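Local coordinates for protein multisubunit Na+/H+ antiporter, D subunit (Anoxybacillus flavithermus, PDB 6Z16) that probably exchanges sodium ions for protons across the cell membrane, as one subunit of a multisubunit antiporter related to respiratory complex I, at residues E324-F328 against V466-V470; Y109-F113 against V145-L149; S169-F173 against V215-K219. All coordinates share one frame; numbering follows the deposited sequence.

All three contacts are largely buried pairings of helices, and no helix takes part in two of them. Contacts 2 and 3 are neighbours in the chain, because helix 129-148 of the former is followed directly by helix 153-183 of the latter; their centres still lie about 22 Å apart. Contacts 1 and 2 sit on opposite sides of the chain's centre, about 33 Å between centres. Chemistry differs with place: contact 1 joins a salt bridge to aliphatic-aromatic packing, contact 2 is wholly apolar between its segments, and contact 3 sets a hydrophobic wedge beside a lysine and two serines, not far from a bound potassium ion.

Contact 1: E324-F328 against V466-V470; sequences EGTIF and VRPFV
E324 and R467 form a salt bridge between helix 320-351 and helix 463-477, with OE2 of E324 3.1 Å from NE of R467. The hydrogen bond within it is weak, bent to 120° at the hydrogen, and the carboxylate and guanidinium planes are turned 50° from each other. E324 spans the gap because its CG is anti to the backbone N (chi1 -172°) and its chain runs on extended; R467, equally straight from CG to NE, crosses it at about a right angle. F328 lies beside the bridge, its edge meeting CG of R467 and CG1 of V466. Over one ring face sits V470 CG1, a CH-pi contact 4.2 Å from the centroid of the F328 ring. The same methyl packs 3.7 Å from CG2 of I327, and a beta-branched valine suits this place because its two methyls serve both the ring and the isoleucine. The helix segment axes come within 10.8 Å of each other. L95 and S94 of a neighbouring subunit pack on E324 and R467. A buried carboxylate thus gains a cationic partner at the border of an apolar interface, which would probably lower the cost of burying its charge.

Contact 2: Y109-F113 against V145-L149; sequences YYSFF and VLLVL
F112 turns one face of its ring to V145, whose CG1 methyl rests 3.5 Å from CE2 of F112. The pair belongs to an antiparallel helical hairpin, in which the start of transmembrane helix 109-124 meets the end of helix 129-148, the next helix in the chain. The methyl forms a CH-pi contact, 3.8 Å from the centroid of the F112 ring and 23° off its normal, displaced toward the rim. CG1 of V145 reaches the ring because it stands anti to the valine's own backbone N (chi1 -174°), on a bond that already points at the opposing helix.

L146 fills the groove beside this pair, and its two methyls divide the work. CD2 comes within 3.7 Å of CE1 of Y109, and it also touches CB of F112; CD1 instead lies against the backbone where F112 passes into F113. A forked leucine suits such a place, since one side chain serves a ring, a methylene and a main chain. With an alanine here both methyls are gone, and the Y109 ring would probably be left with a gap on its L146 side and more room to turn.

V240 of helix 238-247 packs on both Y109 and L146, while L805 and G806 of a neighbouring subunit cover F112 and V145. L149 is the first residue to leave the helix, and R104 NE hydrogen-bonds its carbonyl oxygen. Its side chain still points back into the hairpin, where CD2 of L149 meets the Y109 ring in plane at its edge, 4.0 Å from CD1 of Y109.

Contact 3: S169-F173 against V215-K219; sequences SSALF and VFGLK
V215 wedges between L172 and F173, the tight part of the contact. Its CG1 approaches CD1 of F173 at 3.6 Å, whereas CG2 turns to CB of L172, 3.9 Å away; the two branches of a valine suit a site with a neighbour for each. With chi1 at -169°, the F173 side chain swings away from its own N and sets the far part of the ring against F216. The two rings meet obliquely, planes at 37°, with CE1 of F173 3.6 Å from CZ of F216. L218 extends the apolar layer to CB of S169 and CD1 of L172.

The other side is polar. K219, bent at chi2 and chi4, curls back so that NZ lies 3.3 Å from OG of S169, a hydroxyl that hydrogen-bonds N166 O. The contact loosens at partly exposed S170, whose CB points away from helix 203-219 and whose OG hydrogen-bonds N166 O and E137 OE2, with a potassium ion about 6 Å from the side chain. K219 and E137 are consistent with the lysine and glutamate of the proton path proposed for related antiporter-like subunits.

The two segments run nearly antiparallel (153°), helix 249-263 covers F216, and I620 of a neighbouring subunit packs on L218.

Contact 1: E324-F328 against V466-V470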
# COMPACT_ATOMS: atom_id res chain seq x y z
N GLU D 324 53.19 44.33 -29.44
CA GLU D 324 52.26 45.32 -29.95
C GLU D 324 52.06 45.17 -31.45
O GLU D 324 50.92 45.18 -31.94
CB GLU D 324 52.79 46.70 -29.59
CG GLU D 324 51.85 47.83 -29.87
CD GLU D 324 52.38 49.13 -29.32
OE1 GLU D 324 53.50 49.13 -28.77
OE2 GLU D 324 51.66 50.14 -29.42
N GLY D 325 53.16 44.96 -32.18
CA GLY D 325 53.07 44.78 -33.62
C GLY D 325 52.33 43.52 -34.01
O GLY D 325 51.54 43.53 -34.96
N THR D 326 52.53 42.42 -33.27
CA THR D 326 51.81 41.22 -33.65
C THR D 326 50.33 41.26 -33.24
O THR D 326 49.52 40.62 -33.91
CB THR D 326 52.50 39.96 -33.10
OG1 THR D 326 51.85 38.79 -33.63
CG2 THR D 326 52.46 39.89 -31.60
N ILE D 327 49.96 42.06 -32.23
CA ILE D 327 48.53 42.25 -31.94
C ILE D 327 47.84 43.03 -33.05
O ILE D 327 46.75 42.63 -33.52
CB ILE D 327 48.35 42.92 -30.56
CG1 ILE D 327 48.73 41.96 -29.45
CG2 ILE D 327 46.91 43.34 -30.35
CD1 ILE D 327 48.87 42.62 -28.12
N PHE D 328 48.45 44.15 -33.49
CA PHE D 328 47.91 44.92 -34.61
C PHE D 328 47.78 44.07 -35.87
O PHE D 328 46.73 44.06 -36.55
CB PHE D 328 48.79 46.14 -34.92
CG PHE D 328 48.57 47.31 -34.01
CD1 PHE D 328 47.44 48.09 -34.14
CD2 PHE D 328 49.53 47.70 -33.10
CE1 PHE D 328 47.24 49.19 -33.33
CE2 PHE D 328 49.35 48.79 -32.29
CZ PHE D 328 48.20 49.54 -32.41
N VAL D 466 42.42 53.11 -31.93
CA VAL D 466 42.49 51.70 -31.58
C VAL D 466 43.78 51.33 -30.85
O VAL D 466 43.97 50.17 -30.48
CB VAL D 466 42.29 50.90 -32.89
CG1 VAL D 466 43.54 50.88 -33.73
CG2 VAL D 466 41.74 49.49 -32.65
N ARG D 467 44.65 52.29 -30.59
CA ARG D 467 45.90 51.94 -29.91
C ARG D 467 45.81 51.74 -28.39
O ARG D 467 46.39 50.75 -27.92
CB ARG D 467 47.00 52.95 -30.23
CG ARG D 467 48.36 52.52 -29.67
CD ARG D 467 49.46 53.51 -29.92
NE ARG D 467 50.71 53.06 -29.32
CZ ARG D 467 51.08 53.33 -28.08
NH1 ARG D 467 50.29 54.05 -27.29
NH2 ARG D 467 52.24 52.88 -27.61
N PRO D 468 45.15 52.59 -27.56
CA PRO D 468 45.22 52.37 -26.09
C PRO D 468 44.61 51.06 -25.59
O PRO D 468 45.04 50.57 -24.53
CB PRO D 468 44.48 53.58 -25.52
CG PRO D 468 44.59 54.59 -26.54
CD PRO D 468 44.48 53.88 -27.83
N PHE D 469 43.68 50.46 -26.34
CA PHE D 469 43.27 49.09 -26.07
C PHE D 469 44.45 48.13 -26.21
O PHE D 469 44.70 47.30 -25.33
CB PHE D 469 42.15 48.67 -27.03
CG PHE D 469 40.94 49.54 -26.96
CD1 PHE D 469 40.06 49.43 -25.90
CD2 PHE D 469 40.64 50.42 -27.98
CE1 PHE D 469 38.93 50.22 -25.84
CE2 PHE D 469 39.52 51.21 -27.93
CZ PHE D 469 38.66 51.11 -26.86
N VAL D 470 45.20 48.27 -27.30
CA VAL D 470 46.36 47.43 -27.55
C VAL D 470 47.46 47.73 -26.54
O VAL D 470 48.22 46.83 -26.15
CB VAL D 470 46.82 47.62 -29.01
CG1 VAL D 470 48.02 46.77 -29.34
CG2 VAL D 470 45.68 47.28 -29.95

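Contact 2: Y109-F113 against V145-L149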
# COMPACT_ATOMS: atom_id res chain seq x y z
N TYR D 109 22.04 24.80 -41.05
CA TYR D 109 23.26 25.53 -41.37
C TYR D 109 23.56 26.63 -40.36
O TYR D 109 24.71 26.76 -39.89
CB TYR D 109 23.16 26.12 -42.78
CG TYR D 109 24.35 26.94 -43.17
CD1 TYR D 109 25.54 26.35 -43.52
CD2 TYR D 109 24.28 28.33 -43.18
CE1 TYR D 109 26.64 27.10 -43.87
CE2 TYR D 109 25.36 29.09 -43.52
CZ TYR D 109 26.54 28.48 -43.86
OH TYR D 109 27.62 29.24 -44.21
N TYR D 110 22.55 27.42 -39.99
CA TYR D 110 22.78 28.56 -39.12
C TYR D 110 23.03 28.13 -37.68
O TYR D 110 23.71 28.85 -36.94
CB TYR D 110 21.59 29.50 -39.20
CG TYR D 110 21.37 30.02 -40.60
CD1 TYR D 110 22.15 31.04 -41.11
CD2 TYR D 110 20.40 29.46 -41.42
CE1 TYR D 110 21.97 31.50 -42.40
CE2 TYR D 110 20.21 29.91 -42.70
CZ TYR D 110 20.99 30.93 -43.18
OH TYR D 110 20.80 31.38 -44.46
N SER D 111 22.53 26.96 -37.29
CA SER D 111 22.87 26.38 -36.00
C SER D 111 24.36 26.08 -35.93
O SER D 111 25.02 26.41 -34.94
CB SER D 111 22.06 25.11 -35.77
OG SER D 111 20.68 25.37 -35.79
N PHE D 112 24.90 25.47 -36.99
CA PHE D 112 26.32 25.11 -37.03
C PHE D 112 27.20 26.35 -37.08
O PHE D 112 28.28 26.37 -36.46
CB PHE D 112 26.56 24.22 -38.24
CG PHE D 112 25.86 22.89 -38.17
CD1 PHE D 112 25.60 22.30 -36.95
CD2 PHE D 112 25.42 22.27 -39.32
CE1 PHE D 112 24.93 21.09 -36.88
CE2 PHE D 112 24.72 21.08 -39.26
CZ PHE D 112 24.50 20.48 -38.04
N PHE D 113 26.75 27.38 -37.80
CA PHE D 113 27.37 28.70 -37.76
C PHE D 113 27.48 29.23 -36.34
O PHE D 113 28.56 29.64 -35.88
CB PHE D 113 26.52 29.65 -38.62
CG PHE D 113 27.11 31.03 -38.78
CD1 PHE D 113 28.02 31.29 -39.78
CD2 PHE D 113 26.74 32.06 -37.93
CE1 PHE D 113 28.55 32.55 -39.93
CE2 PHE D 113 27.27 33.32 -38.07
CZ PHE D 113 28.18 33.56 -39.07
N VAL D 145 31.46 19.65 -39.41
CA VAL D 145 30.14 19.52 -40.02
C VAL D 145 29.93 20.58 -41.10
O VAL D 145 29.38 20.29 -42.17
CB VAL D 145 29.04 19.57 -38.95
CG1 VAL D 145 27.72 19.29 -39.59
CG2 VAL D 145 29.29 18.55 -37.87
N LEU D 146 30.41 21.81 -40.86
CA LEU D 146 30.33 22.86 -41.88
C LEU D 146 31.19 22.54 -43.09
O LEU D 146 30.86 22.96 -44.21
CB LEU D 146 30.72 24.21 -41.29
CG LEU D 146 29.72 24.91 -40.37
CD1 LEU D 146 30.37 26.10 -39.72
CD2 LEU D 146 28.54 25.36 -41.19
N LEU D 147 32.28 21.81 -42.90
CA LEU D 147 33.08 21.36 -44.03
C LEU D 147 32.36 20.28 -44.84
O LEU D 147 32.43 20.28 -46.07
CB LEU D 147 34.43 20.85 -43.52
CG LEU D 147 35.46 20.32 -44.51
CD1 LEU D 147 35.84 21.38 -45.49
CD2 LEU D 147 36.67 19.87 -43.75
N VAL D 148 31.66 19.36 -44.17
CA VAL D 148 31.09 18.22 -44.89
C VAL D 148 29.69 18.49 -45.43
O VAL D 148 29.22 17.74 -46.30
CB VAL D 148 31.11 16.98 -43.97
CG1 VAL D 148 30.02 17.06 -42.91
CG2 VAL D 148 31.07 15.67 -44.77
N LEU D 149 29.03 19.56 -44.99
CA LEU D 149 27.61 19.76 -45.26
C LEU D 149 27.34 20.03 -46.74
O LEU D 149 27.92 20.94 -47.33
CB LEU D 149 27.08 20.92 -44.41
CG LEU D 149 25.59 21.26 -44.51
CD1 LEU D 149 24.77 20.07 -44.13
CD2 LEU D 149 25.29 22.40 -43.57

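Contact 3: S169-F173 against V215-K219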
# COMPACT_ATOMS: atom_id res chain seq x y z
N SER D 169 45.55 15.57 -33.11
CA SER D 169 45.98 16.71 -32.31
C SER D 169 45.17 16.86 -31.02
O SER D 169 45.70 17.34 -30.01
CB SER D 169 45.91 17.98 -33.14
OG SER D 169 44.58 18.26 -33.52
N SER D 170 43.91 16.42 -31.02
CA SER D 170 43.12 16.44 -29.79
C SER D 170 43.65 15.46 -28.77
O SER D 170 43.74 15.78 -27.57
CB SER D 170 41.67 16.12 -30.13
OG SER D 170 41.12 17.12 -30.97
N ALA D 171 44.02 14.25 -29.22
CA ALA D 171 44.63 13.28 -28.32
C ALA D 171 45.97 13.78 -27.78
O ALA D 171 46.31 13.55 -26.61
CB ALA D 171 44.81 11.94 -29.04
N LEU D 172 46.73 14.50 -28.61
CA LEU D 172 47.99 15.07 -28.15
C LEU D 172 47.78 16.18 -27.12
O LEU D 172 48.58 16.33 -26.20
CB LEU D 172 48.80 15.57 -29.34
CG LEU D 172 49.33 14.46 -30.25
CD1 LEU D 172 49.92 15.02 -31.52
CD2 LEU D 172 50.37 13.63 -29.51
N PHE D 173 46.69 16.95 -27.24
CA PHE D 173 46.44 17.95 -26.21
C PHE D 173 45.99 17.29 -24.91
O PHE D 173 46.31 17.80 -23.82
CB PHE D 173 45.40 18.98 -26.66
CG PHE D 173 45.31 20.16 -25.75
CD1 PHE D 173 46.34 21.07 -25.68
CD2 PHE D 173 44.20 20.37 -24.95
CE1 PHE D 173 46.28 22.16 -24.83
CE2 PHE D 173 44.13 21.46 -24.11
CZ PHE D 173 45.17 22.35 -24.05
N VAL D 215 51.12 20.92 -30.46
CA VAL D 215 49.66 20.84 -30.48
C VAL D 215 49.05 22.09 -31.12
O VAL D 215 48.27 22.01 -32.07
CB VAL D 215 49.11 20.63 -29.06
CG1 VAL D 215 47.60 20.75 -29.07
CG2 VAL D 215 49.50 19.27 -28.53
N PHE D 216 49.43 23.27 -30.61
CA PHE D 216 48.86 24.52 -31.11
C PHE D 216 49.34 24.86 -32.51
O PHE D 216 48.66 25.62 -33.21
CB PHE D 216 49.19 25.65 -30.15
CG PHE D 216 48.52 25.53 -28.81
CD1 PHE D 216 47.36 24.80 -28.65
CD2 PHE D 216 49.09 26.12 -27.70
CE1 PHE D 216 46.76 24.68 -27.42
CE2 PHE D 216 48.49 26.01 -26.46
CZ PHE D 216 47.33 25.29 -26.32
N GLY D 217 50.47 24.31 -32.95
CA GLY D 217 50.87 24.44 -34.34
C GLY D 217 50.22 23.44 -35.26
O GLY D 217 50.20 23.65 -36.47
N LEU D 218 49.72 22.33 -34.72
CA LEU D 218 48.75 21.55 -35.48
C LEU D 218 47.43 22.29 -35.60
O LEU D 218 46.73 22.14 -36.61
CB LEU D 218 48.56 20.18 -34.84
CG LEU D 218 49.68 19.19 -35.09
CD1 LEU D 218 49.53 17.97 -34.21
CD2 LEU D 218 49.64 18.79 -36.56
N LYS D 219 47.07 23.09 -34.59
CA LYS D 219 45.84 23.87 -34.67
C LYS D 219 45.95 25.00 -35.70
O LYS D 219 45.21 25.03 -36.68
CB LYS D 219 45.47 24.43 -33.30
CG LYS D 219 45.25 23.38 -32.24
CD LYS D 219 44.10 22.46 -32.60
CE LYS D 219 43.74 21.55 -31.44
NZ LYS D 219 44.81 20.57 -31.16